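Long-range contacts in translation initiation factor eIF2B subunit epsilon (Schizosaccharomyces pombe, PDB 5B04), which serves as a component of the eIF2B complex, which catalyses exchange of GDP for GTP on the gamma subunit of initiation factor eIF2: residues S127-P135 with K267-R275; Q309-E317 with C325-I333. All coordinates share one frame; numbering follows the deposited sequence.

Contact 1. Residues S127-P135 with K267-R275; sequences SGDVVSNVP and KENYAARVR. With PO4 (phosphate ion), chain S.
Val131 and Ala272 form the hydrogen-bonded pair at the middle of a two-stranded antiparallel ribbon, 130-132 with 271-273, in the nucleotidyl-transferase-like (GT-A clan) domain. The segment axes approach to 4.7 Å and run 166° apart. Val131 N gives Ala272 O a nearly straight bond of 2.9 Å, whereas the return bond from Ala272 N to Val131 O is weak. Packing is dense on both faces: Val131 CG2 lies 4.1 Å from Ala272 CB on the side covered by Ile283 of helix 277-288, and Val130 CG1 lies 3.5 Å from Arg273 CG on the side facing strand 212-226. Beyond that contact the Arg273 chain bends at chi3 (-53°) and carries NH1 to Ser127 O, 2.6 Å away. The carbonyl meets the edge of the guanidinium close to its plane, and NH1 also bonds Tyr27 OH. A leucine in place of Arg273 would probably leave Ser127 O and Tyr27 OH without this shared donor. Toward the other end Ser132 OG, anti to the backbone N, donates to Tyr270 O and accepts from Val134 N, closing an ST turn. This end is more open to solvent, with Pro135 and Asn269 partly exposed and Glu268 exposed; Asn133 and Asn269 cross with their amide planes 67° apart, Asn133 ND2 bonding Tyr293 O and Asn269 N bonding Asp340 of the neighbouring beta subunit. At the opposite end Arg275 meets a phosphate ion that probably came from the crystallisation solution with its guanidinium edge, NH1 lying 2.9 Å from phosphate O2.

Contact 2. Residues Q309-E317 with C325-I333; sequences QRHQIYKEE and CIIKARTLI
Ile313 and Ile327 cross obliquely, methyl against methyl, with Ile313 CG2 4.1 Å from Ile327 CD1. Ile327 holds CG1 between its backbone N and carbonyl carbon (chi1 52°), and from there CD1 reaches Lys315 as well, 4.2 Å from its CD. Tyr314 and Leu332 meet at the roots of their side chains, CB of Tyr314 being 3.9 Å from CG of Leu332. The far end of the Tyr314 ring leads away from 325-333; the ring is edge-to-face with Tyr308, and its OH bonds Leu288 O at the end of helix 277-288. This stacking of like positions, CA over CA at 4.5 Å for Tyr314 and Leu332, belongs to the left-handed parallel beta-helix of the hexapeptide-repeat (LbH) domain, where strand 313-315 lies beside strand 332-333. Backbone bonds fix the register; that from Ile333 N to Tyr314 O is 2.8 Å at 168°. At the corner, Gln312 and Arg330 both have positive phi, and their side chains run alongside each other in the same direction. One step back, CB of His311 rests 3.8 Å from CB of Ala329, while the end of the side chain leads away from 325-333; His311 packs on Arg295 of the neighbouring delta subunit and Glu355 of the beta subunit.

How the contacts relate
The two contacts lie in series along the chain, with centres about 25 Å apart and nearest atoms about 10 Å apart. Contact 1 is mostly buried, near the chain centre in the nucleotidyl-transferase-like domain; contact 2 is partly buried in the LbH domain, its centre about 23 Å from that of the chain. Helix 277-288 touches both: Ile283 packs on contact 1, Lys285 and Leu288 on contact 2. Pairing is antiparallel in the first, where side-chain donors add to the backbone bonds, and parallel in the second, where backbone bonds supply the polar links and side chains pair mainly by apolar stacking. Residues of both segment pairs also meet the beta and delta subunits.

Contact 1. Residues S127-P135 with K267-R275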
ATOM      1  N   SER I 127     -37.571 -37.203 -31.936  1.00 73.35           N
ATOM      2  CA  SER I 127     -38.247 -38.412 -31.479  1.00 74.61           C
ATOM      3  C   SER I 127     -37.967 -38.654 -29.997  1.00 82.18           C
ATOM      4  O   SER I 127     -36.821 -38.868 -29.598  1.00 85.85           O
ATOM      5  CB  SER I 127     -37.810 -39.621 -32.307  1.00 79.46           C
ATOM      6  OG  SER I 127     -38.617 -40.751 -32.025  1.00 78.07           O
ATOM      7  N   GLY I 128     -39.019 -38.619 -29.187  1.00 74.57           N
ATOM      8  CA  GLY I 128     -38.884 -38.760 -27.748  1.00 57.89           C
ATOM      9  C   GLY I 128     -38.890 -37.408 -27.062  1.00 69.76           C
ATOM     10  O   GLY I 128     -39.648 -36.515 -27.441  1.00 79.94           O
ATOM     11  N   ASP I 129     -38.045 -37.255 -26.049  1.00 67.26           N
ATOM     12  CA  ASP I 129     -37.899 -35.976 -25.363  1.00 64.76           C
ATOM     13  C   ASP I 129     -36.431 -35.603 -25.209  1.00 60.16           C
ATOM     14  O   ASP I 129     -35.604 -36.436 -24.835  1.00 58.70           O
ATOM     15  CB  ASP I 129     -38.579 -36.011 -23.992  1.00 60.97           C
ATOM     16  CG  ASP I 129     -40.088 -35.900 -24.088  1.00 83.58           C
ATOM     17  OD1 ASP I 129     -40.585 -34.801 -24.409  1.00 79.36           O
ATOM     18  OD2 ASP I 129     -40.777 -36.911 -23.838  1.00 87.46           O
ATOM     19  N   VAL I 130     -36.111 -34.347 -25.500  1.00 52.72           N
ATOM     20  CA  VAL I 130     -34.734 -33.881 -25.412  1.00 59.14           C
ATOM     21  C   VAL I 130     -34.501 -33.000 -24.191  1.00 58.57           C
ATOM     22  O   VAL I 130     -35.411 -32.330 -23.698  1.00 46.78           O
ATOM     23  CB  VAL I 130     -34.317 -33.091 -26.671  1.00 58.17           C
ATOM     24  CG1 VAL I 130     -34.523 -33.927 -27.914  1.00 62.38           C
ATOM     25  CG2 VAL I 130     -35.101 -31.795 -26.772  1.00 67.10           C
ATOM     26  N   VAL I 131     -33.266 -33.027 -23.703  1.00 56.49           N
ATOM     27  CA  VAL I 131     -32.812 -32.103 -22.678  1.00 53.73           C
ATOM     28  C   VAL I 131     -31.605 -31.353 -23.230  1.00 55.00           C
ATOM     29  O   VAL I 131     -30.560 -31.948 -23.496  1.00 54.40           O
ATOM     30  CB  VAL I 131     -32.450 -32.827 -21.365  1.00 54.48           C
ATOM     31  CG1 VAL I 131     -33.705 -33.208 -20.605  1.00 54.60           C
ATOM     32  CG2 VAL I 131     -31.618 -34.065 -21.651  1.00 75.83           C
ATOM     33  N   SER I 132     -31.752 -30.048 -23.429  1.00 38.33           N
ATOM     34  CA  SER I 132     -30.679 -29.287 -24.052  1.00 53.50           C
ATOM     35  C   SER I 132     -30.780 -27.788 -23.815  1.00 56.69           C
ATOM     36  O   SER I 132     -31.868 -27.213 -23.834  1.00 55.53           O
ATOM     37  CB  SER I 132     -30.650 -29.562 -25.556  1.00 49.95           C
ATOM     38  OG  SER I 132     -29.547 -28.917 -26.166  1.00 60.44           O
ATOM     39  N   ASN I 133     -29.627 -27.167 -23.591  1.00 63.10           N
ATOM     40  CA  ASN I 133     -29.529 -25.718 -23.519  1.00 57.48           C
ATOM     41  C   ASN I 133     -28.861 -25.171 -24.775  1.00 61.84           C
ATOM     42  O   ASN I 133     -28.463 -24.009 -24.824  1.00 74.49           O
ATOM     43  CB  ASN I 133     -28.757 -25.286 -22.271  1.00 56.75           C
ATOM     44  CG  ASN I 133     -27.440 -26.022 -22.116  1.00 59.11           C
ATOM     45  OD1 ASN I 133     -27.047 -26.807 -22.979  1.00 59.43           O
ATOM     46  ND2 ASN I 133     -26.748 -25.767 -21.011  1.00 62.96           N
ATOM     47  N   VAL I 134     -28.738 -26.029 -25.786  1.00 55.45           N
ATOM     48  CA  VAL I 134     -28.168 -25.637 -27.071  1.00 59.72           C
ATOM     49  C   VAL I 134     -29.121 -24.734 -27.843  1.00 61.03           C
ATOM     50  O   VAL I 134     -30.231 -25.143 -28.184  1.00 70.23           O
ATOM     51  CB  VAL I 134     -27.834 -26.865 -27.948  1.00 57.57           C
ATOM     52  CG1 VAL I 134     -27.517 -26.434 -29.374  1.00 47.44           C
ATOM     53  CG2 VAL I 134     -26.682 -27.655 -27.355  1.00 60.36           C
ATOM     54  N   PRO I 135     -28.690 -23.495 -28.117  1.00 63.25           N
ATOM     55  CA  PRO I 135     -29.483 -22.592 -28.954  1.00 73.42           C
ATOM     56  C   PRO I 135     -29.392 -22.988 -30.424  1.00 67.91           C
ATOM     57  O   PRO I 135     -28.304 -22.985 -30.999  1.00 80.20           O
ATOM     58  CB  PRO I 135     -28.840 -21.227 -28.701  1.00 74.21           C
ATOM     59  CG  PRO I 135     -27.426 -21.542 -28.351  1.00 55.35           C
ATOM     60  CD  PRO I 135     -27.452 -22.862 -27.629  1.00 60.98           C
ATOM     61  N   LYS I 267     -19.913 -27.718 -29.926  1.00 70.38           N
ATOM     62  CA  LYS I 267     -18.760 -27.889 -29.090  1.00 68.88           C
ATOM     63  C   LYS I 267     -18.986 -27.367 -27.692  1.00 61.08           C
ATOM     64  O   LYS I 267     -18.058 -27.250 -26.923  1.00 77.16           O
ATOM     65  CB  LYS I 267     -17.582 -27.190 -29.726  1.00 74.97           C
ATOM     66  CG  LYS I 267     -16.825 -28.069 -30.696  1.00 90.62           C
ATOM     67  CD  LYS I 267     -16.434 -27.345 -31.962  1.00 92.33           C
ATOM     68  CE  LYS I 267     -15.734 -28.296 -32.907  1.00 90.43           C
ATOM     69  NZ  LYS I 267     -14.307 -28.444 -32.539  1.00 98.99           N
ATOM     70  N   GLU I 268     -20.190 -26.930 -27.405  1.00 62.64           N
ATOM     71  CA  GLU I 268     -20.440 -26.311 -26.138  1.00 58.38           C
ATOM     72  C   GLU I 268     -21.759 -26.822 -25.713  1.00 66.41           C
ATOM     73  O   GLU I 268     -22.320 -27.635 -26.375  1.00 80.25           O
ATOM     74  CB  GLU I 268     -20.285 -24.816 -26.228  1.00 63.80           C
ATOM     75  CG  GLU I 268     -19.456 -24.310 -27.377  1.00 80.11           C
ATOM     76  CD  GLU I 268     -20.074 -23.089 -27.988  1.00117.67           C
ATOM     77  OE1 GLU I 268     -20.162 -22.072 -27.270  1.00107.68           O
ATOM     78  OE2 GLU I 268     -20.482 -23.157 -29.168  1.00127.49           O
ATOM     79  N   ASN I 269     -22.253 -26.354 -24.594  1.00 68.71           N
ATOM     80  CA  ASN I 269     -23.535 -26.783 -24.103  1.00 70.92           C
ATOM     81  C   ASN I 269     -23.726 -28.219 -23.741  1.00 70.46           C
ATOM     82  O   ASN I 269     -22.837 -28.840 -23.187  1.00 85.53           O
ATOM     83  CB  ASN I 269     -24.558 -26.109 -24.989  1.00 68.00           C
ATOM     84  CG  ASN I 269     -24.353 -24.630 -25.084  1.00 72.22           C
ATOM     85  OD1 ASN I 269     -24.233 -23.953 -24.086  1.00 63.05           O
ATOM     86  ND2 ASN I 269     -24.341 -24.118 -26.291  1.00 79.19           N
ATOM     87  N   TYR I 270     -24.889 -28.742 -24.093  1.00 61.29           N
ATOM     88  CA  TYR I 270     -25.334 -30.040 -23.650  1.00 72.58           C
ATOM     89  C   TYR I 270     -26.408 -30.454 -24.586  1.00 72.03           C
ATOM     90  O   TYR I 270     -27.208 -29.645 -24.983  1.00 60.58           O
ATOM     91  CB  TYR I 270     -25.819 -30.158 -22.227  1.00 65.81           C
ATOM     92  CG  TYR I 270     -26.143 -31.541 -21.779  1.00 61.38           C
ATOM     93  CD1 TYR I 270     -25.166 -32.446 -21.553  1.00 61.56           C
ATOM     94  CD2 TYR I 270     -27.432 -31.918 -21.544  1.00 62.77           C
ATOM     95  CE1 TYR I 270     -25.462 -33.698 -21.127  1.00 72.54           C
ATOM     96  CE2 TYR I 270     -27.732 -33.179 -21.122  1.00 61.91           C
ATOM     97  CZ  TYR I 270     -26.750 -34.048 -20.917  1.00 65.71           C
ATOM     98  OH  TYR I 270     -27.034 -35.293 -20.499  1.00 63.86           O
ATOM     99  N   ALA I 271     -26.482 -31.729 -24.917  1.00 71.67           N
ATOM    100  CA  ALA I 271     -27.722 -32.172 -25.543  1.00 63.30           C
ATOM    101  C   ALA I 271     -27.834 -33.673 -25.391  1.00 62.31           C
ATOM    102  O   ALA I 271     -26.853 -34.356 -25.511  1.00 67.17           O
ATOM    103  CB  ALA I 271     -27.817 -31.823 -26.996  1.00 45.93           C
ATOM    104  N   ALA I 272     -29.036 -34.184 -25.165  1.00 50.03           N
ATOM    105  CA  ALA I 272     -29.266 -35.597 -25.007  1.00 48.63           C
ATOM    106  C   ALA I 272     -30.727 -35.893 -25.073  1.00 46.34           C
ATOM    107  O   ALA I 272     -31.529 -35.025 -24.885  1.00 63.50           O
ATOM    108  CB  ALA I 272     -28.708 -36.073 -23.701  1.00 61.30           C
ATOM    109  N   ARG I 273     -31.069 -37.144 -25.302  1.00 56.04           N
ATOM    110  CA  ARG I 273     -32.457 -37.592 -25.350  1.00 58.08           C
ATOM    111  C   ARG I 273     -32.750 -38.656 -24.299  1.00 52.40           C
ATOM    112  O   ARG I 273     -31.955 -39.571 -24.088  1.00 62.12           O
ATOM    113  CB  ARG I 273     -32.802 -38.136 -26.738  1.00 67.05           C
ATOM    114  CG  ARG I 273     -32.917 -37.072 -27.810  1.00 62.63           C
ATOM    115  CD  ARG I 273     -33.480 -37.641 -29.101  1.00 55.94           C
ATOM    116  NE  ARG I 273     -32.726 -38.807 -29.554  1.00 66.88           N
ATOM    117  CZ  ARG I 273     -33.271 -39.991 -29.809  1.00 75.89           C
ATOM    118  NH1 ARG I 273     -34.576 -40.164 -29.664  1.00 66.50           N
ATOM    119  NH2 ARG I 273     -32.512 -41.001 -30.215  1.00 83.67           N
ATOM    120  N   VAL I 274     -33.900 -38.527 -23.645  1.00 48.16           N
ATOM    121  CA  VAL I 274     -34.355 -39.532 -22.693  1.00 54.37           C
ATOM    122  C   VAL I 274     -35.117 -40.621 -23.439  1.00 58.24           C
ATOM    123  O   VAL I 274     -36.338 -40.552 -23.585  1.00 62.59           O
ATOM    124  CB  VAL I 274     -35.253 -38.922 -21.606  1.00 48.73           C
ATOM    125  CG1 VAL I 274     -35.463 -39.919 -20.476  1.00 51.65           C
ATOM    126  CG2 VAL I 274     -34.638 -37.638 -21.076  1.00 58.63           C
ATOM    127  N   ARG I 275     -34.386 -41.624 -23.911  1.00 52.57           N
ATOM    128  CA  ARG I 275     -34.956 -42.649 -24.776  1.00 63.75           C
ATOM    129  C   ARG I 275     -34.950 -44.030 -24.128  1.00 68.43           C
ATOM    130  O   ARG I 275     -35.399 -45.005 -24.729  1.00 84.07           O
ATOM    131  CB  ARG I 275     -34.193 -42.693 -26.099  1.00 59.65           C
ATOM    132  CG  ARG I 275     -32.690 -42.772 -25.918  1.00 68.68           C
ATOM    133  CD  ARG I 275     -31.985 -43.117 -27.213  1.00 66.50           C
ATOM    134  NE  ARG I 275     -30.657 -43.668 -26.961  1.00 62.10           N
ATOM    135  CZ  ARG I 275     -30.432 -44.929 -26.605  1.00 77.54           C
ATOM    136  NH1 ARG I 275     -31.446 -45.771 -26.459  1.00 87.92           N
ATOM    137  NH2 ARG I 275     -29.193 -45.349 -26.397  1.00 85.71           N
TER
HETATM  138  P   PO4 S 701     -29.473 -48.789 -25.511  1.00141.42           P
HETATM  139  O1  PO4 S 701     -29.738 -47.749 -24.448  1.00103.98           O
HETATM  140  O2  PO4 S 701     -29.957 -48.279 -26.848  1.00101.15           O
HETATM  141  O3  PO4 S 701     -30.210 -50.061 -25.165  1.00102.82           O
HETATM  142  O4  PO4 S 701     -27.991 -49.071 -25.584  1.00127.86           O

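Contact 2. Residues Q309-E317 with C325-I333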
ATOM      1  N   GLN I 309     -27.511 -26.032  -3.139  1.00 68.10           N
ATOM      2  CA  GLN I 309     -26.578 -26.050  -2.023  1.00 62.82           C
ATOM      3  C   GLN I 309     -25.324 -26.808  -2.437  1.00 60.65           C
ATOM      4  O   GLN I 309     -25.326 -27.512  -3.447  1.00 61.99           O
ATOM      5  CB  GLN I 309     -27.222 -26.680  -0.787  1.00 68.45           C
ATOM      6  CG  GLN I 309     -28.296 -25.808  -0.155  1.00 70.24           C
ATOM      7  CD  GLN I 309     -29.290 -26.603   0.665  1.00 78.71           C
ATOM      8  OE1 GLN I 309     -30.440 -26.782   0.263  1.00 86.32           O
ATOM      9  NE2 GLN I 309     -28.854 -27.082   1.825  1.00 67.25           N
ATOM     10  N   ARG I 310     -24.256 -26.652  -1.661  1.00 64.31           N
ATOM     11  CA  ARG I 310     -22.962 -27.231  -2.007  1.00 65.59           C
ATOM     12  C   ARG I 310     -23.034 -28.744  -2.182  1.00 56.34           C
ATOM     13  O   ARG I 310     -23.866 -29.411  -1.565  1.00 57.32           O
ATOM     14  CB  ARG I 310     -21.923 -26.867  -0.946  1.00 56.49           C
ATOM     15  CG  ARG I 310     -21.658 -25.376  -0.860  1.00 41.22           C
ATOM     16  CD  ARG I 310     -20.589 -25.048   0.164  1.00 53.88           C
ATOM     17  NE  ARG I 310     -20.196 -23.644   0.092  1.00 65.05           N
ATOM     18  CZ  ARG I 310     -19.237 -23.179  -0.703  1.00 51.53           C
ATOM     19  NH1 ARG I 310     -18.569 -24.008  -1.493  1.00 51.53           N
ATOM     20  NH2 ARG I 310     -18.945 -21.885  -0.706  1.00 66.96           N
ATOM     21  N   HIS I 311     -22.158 -29.261  -3.043  1.00 63.92           N
ATOM     22  CA  HIS I 311     -22.133 -30.672  -3.423  1.00 67.92           C
ATOM     23  C   HIS I 311     -23.430 -31.078  -4.120  1.00 71.75           C
ATOM     24  O   HIS I 311     -23.878 -32.220  -4.008  1.00 71.46           O
ATOM     25  CB  HIS I 311     -21.872 -31.558  -2.204  1.00 59.55           C
ATOM     26  CG  HIS I 311     -20.733 -31.088  -1.358  1.00 64.26           C
ATOM     27  ND1 HIS I 311     -20.916 -30.363  -0.200  1.00 57.92           N
ATOM     28  CD2 HIS I 311     -19.394 -31.220  -1.511  1.00 65.32           C
ATOM     29  CE1 HIS I 311     -19.739 -30.079   0.330  1.00 67.85           C
ATOM     30  NE2 HIS I 311     -18.800 -30.587  -0.447  1.00 86.29           N
ATOM     31  N   GLN I 312     -24.015 -30.123  -4.840  1.00 61.11           N
ATOM     32  CA  GLN I 312     -25.189 -30.356  -5.679  1.00 62.66           C
ATOM     33  C   GLN I 312     -26.370 -30.951  -4.916  1.00 60.98           C
ATOM     34  O   GLN I 312     -26.921 -31.977  -5.311  1.00 59.81           O
ATOM     35  CB  GLN I 312     -24.819 -31.262  -6.856  1.00 67.40           C
ATOM     36  CG  GLN I 312     -23.768 -30.669  -7.781  1.00 71.52           C
ATOM     37  CD  GLN I 312     -22.542 -31.550  -7.912  1.00 77.46           C
ATOM     38  OE1 GLN I 312     -22.185 -32.275  -6.983  1.00 74.76           O
ATOM     39  NE2 GLN I 312     -21.890 -31.490  -9.067  1.00 65.05           N
ATOM     40  N   ILE I 313     -26.757 -30.299  -3.825  1.00 48.46           N
ATOM     41  CA  ILE I 313     -27.928 -30.717  -3.064  1.00 51.64           C
ATOM     42  C   ILE I 313     -29.073 -29.733  -3.275  1.00 60.99           C
ATOM     43  O   ILE I 313     -28.959 -28.551  -2.950  1.00 62.04           O
ATOM     44  CB  ILE I 313     -27.618 -30.838  -1.562  1.00 51.54           C
ATOM     45  CG1 ILE I 313     -26.661 -32.006  -1.315  1.00 54.55           C
ATOM     46  CG2 ILE I 313     -28.899 -31.025  -0.766  1.00 35.62           C
ATOM     47  CD1 ILE I 313     -26.285 -32.194   0.137  1.00 46.51           C
ATOM     48  N   TYR I 314     -30.177 -30.229  -3.824  1.00 52.21           N
ATOM     49  CA  TYR I 314     -31.314 -29.383  -4.165  1.00 51.37           C
ATOM     50  C   TYR I 314     -32.501 -29.639  -3.244  1.00 56.88           C
ATOM     51  O   TYR I 314     -33.068 -30.731  -3.236  1.00 63.72           O
ATOM     52  CB  TYR I 314     -31.725 -29.606  -5.623  1.00 43.69           C
ATOM     53  CG  TYR I 314     -30.638 -29.291  -6.629  1.00 49.73           C
ATOM     54  CD1 TYR I 314     -29.643 -30.215  -6.919  1.00 51.18           C
ATOM     55  CD2 TYR I 314     -30.614 -28.073  -7.295  1.00 50.81           C
ATOM     56  CE1 TYR I 314     -28.650 -29.932  -7.838  1.00 38.76           C
ATOM     57  CE2 TYR I 314     -29.627 -27.782  -8.219  1.00 40.23           C
ATOM     58  CZ  TYR I 314     -28.648 -28.716  -8.485  1.00 50.65           C
ATOM     59  OH  TYR I 314     -27.663 -28.430  -9.403  1.00 65.40           O
ATOM     60  N   LYS I 315     -32.872 -28.625  -2.469  1.00 63.89           N
ATOM     61  CA  LYS I 315     -33.990 -28.738  -1.540  1.00 46.28           C
ATOM     62  C   LYS I 315     -35.059 -27.687  -1.807  1.00 56.74           C
ATOM     63  O   LYS I 315     -34.751 -26.514  -2.018  1.00 62.45           O
ATOM     64  CB  LYS I 315     -33.504 -28.612  -0.094  1.00 58.75           C
ATOM     65  CG  LYS I 315     -32.762 -29.825   0.440  1.00 71.81           C
ATOM     66  CD  LYS I 315     -32.179 -29.540   1.817  1.00 69.70           C
ATOM     67  CE  LYS I 315     -33.245 -29.021   2.773  1.00 86.23           C
ATOM     68  NZ  LYS I 315     -32.678 -28.672   4.105  1.00100.56           N
ATOM     69  N   GLU I 316     -36.316 -28.116  -1.798  1.00 59.83           N
ATOM     70  CA  GLU I 316     -37.433 -27.183  -1.835  1.00 65.00           C
ATOM     71  C   GLU I 316     -37.749 -26.722  -0.421  1.00 59.83           C
ATOM     72  O   GLU I 316     -37.243 -27.286   0.549  1.00 75.38           O
ATOM     73  CB  GLU I 316     -38.667 -27.824  -2.472  1.00 65.65           C
ATOM     74  CG  GLU I 316     -38.795 -27.591  -3.968  1.00 64.26           C
ATOM     75  CD  GLU I 316     -40.144 -28.024  -4.506  1.00 67.30           C
ATOM     76  OE1 GLU I 316     -40.456 -29.231  -4.435  1.00 68.76           O
ATOM     77  OE2 GLU I 316     -40.899 -27.154  -4.992  1.00 68.44           O
ATOM     78  N   GLU I 317     -38.578 -25.692  -0.301  1.00 58.35           N
ATOM     79  CA  GLU I 317     -39.010 -25.230   1.010  1.00 65.44           C
ATOM     80  C   GLU I 317     -39.939 -26.261   1.644  1.00 71.30           C
ATOM     81  O   GLU I 317     -40.440 -27.156   0.961  1.00 74.47           O
ATOM     82  CB  GLU I 317     -39.700 -23.869   0.905  1.00 63.78           C
ATOM     83  CG  GLU I 317     -38.776 -22.743   0.459  1.00 85.69           C
ATOM     84  CD  GLU I 317     -39.503 -21.426   0.271  1.00102.73           C
ATOM     85  OE1 GLU I 317     -40.705 -21.353   0.604  1.00 91.73           O
ATOM     86  OE2 GLU I 317     -38.871 -20.461  -0.211  1.00 97.01           O
ATOM     87  N   CYS I 325     -30.110 -36.961  10.748  1.00 84.45           N
ATOM     88  CA  CYS I 325     -30.284 -37.341   9.355  1.00 76.62           C
ATOM     89  C   CYS I 325     -29.184 -36.704   8.525  1.00 78.82           C
ATOM     90  O   CYS I 325     -28.910 -35.511   8.660  1.00 97.33           O
ATOM     91  CB  CYS I 325     -31.655 -36.914   8.835  1.00 74.58           C
ATOM     92  SG  CYS I 325     -31.813 -37.008   7.043  1.00 90.34           S
ATOM     93  N   ILE I 326     -28.539 -37.501   7.680  1.00 62.33           N
ATOM     94  CA  ILE I 326     -27.493 -36.971   6.820  1.00 75.39           C
ATOM     95  C   ILE I 326     -27.801 -37.254   5.350  1.00 70.94           C
ATOM     96  O   ILE I 326     -28.054 -38.392   4.954  1.00 74.07           O
ATOM     97  CB  ILE I 326     -26.094 -37.532   7.204  1.00 62.47           C
ATOM     98  CG1 ILE I 326     -26.031 -39.053   7.059  1.00 66.03           C
ATOM     99  CG2 ILE I 326     -25.743 -37.144   8.631  1.00 66.80           C
ATOM    100  CD1 ILE I 326     -24.665 -39.635   7.367  1.00 69.92           C
ATOM    101  N   ILE I 327     -27.811 -36.194   4.548  1.00 57.21           N
ATOM    102  CA  ILE I 327     -28.045 -36.330   3.118  1.00 62.48           C
ATOM    103  C   ILE I 327     -26.791 -35.923   2.345  1.00 51.90           C
ATOM    104  O   ILE I 327     -26.332 -34.783   2.420  1.00 45.74           O
ATOM    105  CB  ILE I 327     -29.267 -35.499   2.655  1.00 57.43           C
ATOM    106  CG1 ILE I 327     -29.163 -34.048   3.122  1.00 61.10           C
ATOM    107  CG2 ILE I 327     -30.550 -36.111   3.192  1.00 64.86           C
ATOM    108  CD1 ILE I 327     -30.176 -33.131   2.473  1.00 76.70           C
ATOM    109  N   LYS I 328     -26.228 -36.877   1.614  1.00 49.62           N
ATOM    110  CA  LYS I 328     -24.948 -36.665   0.951  1.00 47.04           C
ATOM    111  C   LYS I 328     -25.110 -35.978  -0.403  1.00 47.26           C
ATOM    112  O   LYS I 328     -26.163 -35.418  -0.703  1.00 55.24           O
ATOM    113  CB  LYS I 328     -24.211 -37.997   0.799  1.00 49.89           C
ATOM    114  CG  LYS I 328     -23.998 -38.713   2.129  1.00 54.37           C
ATOM    115  CD  LYS I 328     -23.014 -39.865   2.015  1.00 71.78           C
ATOM    116  CE  LYS I 328     -22.742 -40.483   3.380  1.00 83.37           C
ATOM    117  NZ  LYS I 328     -21.672 -41.518   3.333  1.00 99.49           N
ATOM    118  N   ALA I 329     -24.057 -36.025  -1.212  1.00 52.11           N
ATOM    119  CA  ALA I 329     -23.984 -35.232  -2.436  1.00 60.11           C
ATOM    120  C   ALA I 329     -24.940 -35.706  -3.529  1.00 57.68           C
ATOM    121  O   ALA I 329     -25.381 -36.857  -3.531  1.00 53.22           O
ATOM    122  CB  ALA I 329     -22.557 -35.228  -2.963  1.00 65.70           C
ATOM    123  N   ARG I 330     -25.244 -34.795  -4.451  1.00 61.76           N
ATOM    124  CA  ARG I 330     -26.093 -35.066  -5.610  1.00 58.23           C
ATOM    125  C   ARG I 330     -27.468 -35.599  -5.209  1.00 65.37           C
ATOM    126  O   ARG I 330     -27.972 -36.554  -5.800  1.00 64.12           O
ATOM    127  CB  ARG I 330     -25.396 -36.045  -6.560  1.00 51.90           C
ATOM    128  CG  ARG I 330     -24.060 -35.533  -7.082  1.00 54.04           C
ATOM    129  CD  ARG I 330     -24.020 -35.484  -8.603  1.00 72.90           C
ATOM    130  NE  ARG I 330     -23.470 -36.707  -9.181  1.00100.10           N
ATOM    131  CZ  ARG I 330     -23.123 -36.838 -10.458  1.00111.94           C
ATOM    132  NH1 ARG I 330     -23.268 -35.820 -11.296  1.00 89.66           N
ATOM    133  NH2 ARG I 330     -22.627 -37.987 -10.897  1.00112.14           N
ATOM    134  N   THR I 331     -28.072 -34.964  -4.211  1.00 57.96           N
ATOM    135  CA  THR I 331     -29.384 -35.371  -3.719  1.00 43.98           C
ATOM    136  C   THR I 331     -30.422 -34.268  -3.911  1.00 51.77           C
ATOM    137  O   THR I 331     -30.193 -33.114  -3.547  1.00 54.86           O
ATOM    138  CB  THR I 331     -29.323 -35.761  -2.226  1.00 62.52           C
ATOM    139  OG1 THR I 331     -28.649 -37.019  -2.089  1.00 67.31           O
ATOM    140  CG2 THR I 331     -30.722 -35.882  -1.640  1.00 49.95           C
ATOM    141  N   LEU I 332     -31.561 -34.631  -4.491  1.00 59.10           N
ATOM    142  CA  LEU I 332     -32.657 -33.693  -4.701  1.00 49.20           C
ATOM    143  C   LEU I 332     -33.871 -34.100  -3.871  1.00 52.10           C
ATOM    144  O   LEU I 332     -34.286 -35.258  -3.894  1.00 56.41           O
ATOM    145  CB  LEU I 332     -33.016 -33.622  -6.188  1.00 54.25           C
ATOM    146  CG  LEU I 332     -34.065 -32.610  -6.655  1.00 54.75           C
ATOM    147  CD1 LEU I 332     -33.731 -32.137  -8.056  1.00 53.84           C
ATOM    148  CD2 LEU I 332     -35.460 -33.211  -6.632  1.00 55.27           C
ATOM    149  N   ILE I 333     -34.436 -33.146  -3.137  1.00 52.46           N
ATOM    150  CA  ILE I 333     -35.592 -33.419  -2.289  1.00 48.36           C
ATOM    151  C   ILE I 333     -36.747 -32.462  -2.571  1.00 55.77           C
ATOM    152  O   ILE I 333     -36.603 -31.245  -2.449  1.00 60.44           O
ATOM    153  CB  ILE I 333     -35.229 -33.326  -0.793  1.00 48.11           C
ATOM    154  CG1 ILE I 333     -34.045 -34.239  -0.469  1.00 46.96           C
ATOM    155  CG2 ILE I 333     -36.430 -33.680   0.068  1.00 50.31           C
ATOM    156  CD1 ILE I 333     -33.596 -34.165   0.974  1.00 49.86           C
TER